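Local coordinates for aldehyde reductase YahK (PDB 1UUF), which reduces a wide range of aldehydes to their alcohols, strongly preferring NADPH over NADH, and binds two zinc ions per subunit, at residues 337-340 against 341-345. Numbering follows the deposited sequence.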
loop_
_atom_site.group_PDB
_atom_site.type_symbol
_atom_site.label_atom_id
_atom_site.label_comp_id
_atom_site.label_asym_id
_atom_site.label_seq_id
_atom_site.Cartn_x
_atom_site.Cartn_y
_atom_site.Cartn_z
ATOM N N GLU A 337 13.018 27.291 16.350
ATOM C CA GLU A 337 13.502 28.656 16.247
ATOM C C GLU A 337 12.296 29.492 16.635
ATOM O O GLU A 337 11.291 29.516 15.922
ATOM C CB GLU A 337 13.934 29.021 14.831
ATOM C CG GLU A 337 14.528 30.425 14.775
ATOM C CD GLU A 337 15.088 30.784 13.422
ATOM O OE1 GLU A 337 15.638 29.884 12.752
ATOM O OE2 GLU A 337 14.996 31.973 13.041
ATOM N N MET A 338 12.394 30.162 17.776
ATOM C CA MET A 338 11.299 30.980 18.273
ATOM C C MET A 338 11.183 32.288 17.500
ATOM O O MET A 338 12.189 32.933 17.201
ATOM C CB MET A 338 11.512 31.267 19.759
ATOM C CG MET A 338 10.281 31.779 20.476
ATOM S SD MET A 338 10.554 31.877 22.251
ATOM C CE MET A 338 10.363 30.162 22.716
ATOM N N ILE A 339 9.954 32.674 17.168
ATOM C CA ILE A 339 9.727 33.915 16.433
ATOM C C ILE A 339 8.580 34.701 17.051
ATOM O O ILE A 339 7.823 34.175 17.867
ATOM C CB ILE A 339 9.377 33.646 14.942
ATOM C CG1 ILE A 339 8.090 32.824 14.840
ATOM C CG2 ILE A 339 10.525 32.918 14.257
ATOM C CD1 ILE A 339 7.630 32.582 13.408
ATOM N N ARG A 340 8.463 35.969 16.666
ATOM C CA ARG A 340 7.384 36.814 17.154
ATOM C C ARG A 340 6.175 36.530 16.271
ATOM O O ARG A 340 6.319 36.028 15.155
ATOM C CB ARG A 340 7.746 38.295 17.038
ATOM C CG ARG A 340 8.976 38.729 17.821
ATOM C CD ARG A 340 9.060 40.252 17.854
ATOM N NE ARG A 340 9.090 40.830 16.512
ATOM C CZ ARG A 340 10.198 41.034 15.806
ATOM N NH1 ARG A 340 10.123 41.561 14.589
ATOM N NH2 ARG A 340 11.384 40.727 16.318
ATOM N N ALA A 341 4.988 36.861 16.763
ATOM C CA ALA A 341 3.770 36.627 16.003
ATOM C C ALA A 341 3.733 37.446 14.714
ATOM O O ALA A 341 3.077 37.060 13.749
ATOM C CB ALA A 341 2.548 36.938 16.866
ATOM N N ASP A 342 4.448 38.567 14.685
ATOM C CA ASP A 342 4.458 39.408 13.491
ATOM C C ASP A 342 5.527 39.013 12.477
ATOM O O ASP A 342 5.736 39.712 11.484
ATOM C CB ASP A 342 4.642 40.880 13.873
ATOM C CG ASP A 342 5.867 41.111 14.736
ATOM O OD1 ASP A 342 6.957 40.620 14.374
ATOM O OD2 ASP A 342 5.738 41.791 15.776
ATOM N N GLN A 343 6.195 37.891 12.723
ATOM C CA GLN A 343 7.247 37.413 11.829
ATOM C C GLN A 343 6.839 36.149 11.078
ATOM O O GLN A 343 7.657 35.526 10.402
ATOM C CB GLN A 343 8.522 37.143 12.637
ATOM C CG GLN A 343 9.200 38.408 13.147
ATOM C CD GLN A 343 10.358 38.127 14.089
ATOM O OE1 GLN A 343 11.286 38.930 14.200
ATOM N NE2 GLN A 343 10.303 36.997 14.783
ATOM N N ILE A 344 5.567 35.779 11.176
ATOM C CA ILE A 344 5.109 34.564 10.518
ATOM C C ILE A 344 5.224 34.584 8.996
ATOM O O ILE A 344 5.559 33.568 8.386
ATOM C CB ILE A 344 3.657 34.229 10.921
ATOM C CG1 ILE A 344 3.535 34.229 12.445
ATOM C CG2 ILE A 344 3.283 32.854 10.398
ATOM C CD1 ILE A 344 2.119 34.069 12.954
ATOM N N ASN A 345 4.960 35.731 8.373
ATOM C CA ASN A 345 5.060 35.813 6.919
ATOM C C ASN A 345 6.491 35.528 6.464
ATOM O O ASN A 345 6.707 34.806 5.491
ATOM C CB ASN A 345 4.626 37.197 6.427
ATOM C CG ASN A 345 3.158 37.462 6.674
ATOM O OD1 ASN A 345 2.289 36.744 6.168
ATOM N ND2 ASN A 345 2.869 38.492 7.457
#
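Arg340 O accepts a hydrogen bond of 3.1 Å from Gln343 N, closing a type I beta turn with Ala341 and Asp342 at its corners. Gln343 is also the N-cap residue of helix 344-352, so the turn leads straight from the strand into the helix.

The side chains of Arg340, Asp342 and Gln343 gather on one flank of the turn. Arg340 and Asp342 form a salt bridge, with NE of Arg340 3.0 Å from OD1 of Asp342. OD1 uses its syn lone pair, and a weak second bond reaches it from Arg340 NH1. The carboxylate sits at the guanidinium edge, but the two planes are 55° apart. Arg340 bends at chi3 (-57°), which swings its guanidinium back to meet both Asp342 and Gln343.

The Gln343 side chain takes a face of the same group. Its CD lies 3.3 Å above the guanidinium plane, over the centre. The amide is tilted 47° to that plane, so this is not a parallel stack. The side chains of Ile339 and Gln343 run past each other in opposite directions, which brings the amide end beside Ile339 CB. With an alanine here the amide is gone, and the guanidinium of Arg340 would probably lose the group over its face and be freer to turn, with a gap opened beside Ile339 CB. Ile339 CD1 lies 4.3 Å from Ile344 CA, at the first turn of the helix.

The turn is the first connection of the beta-alpha-beta unit formed by strand 336-339, helix 344-352 and strand 359-363. The strands pair in parallel; Ile339 packs on Phe360, and Ile344 on Ile362 and on Val26 of strand 24-27. Thr366 OG1 hydrogen-bonds to Ala341 N, tying the turn to the chain beyond strand 359-363.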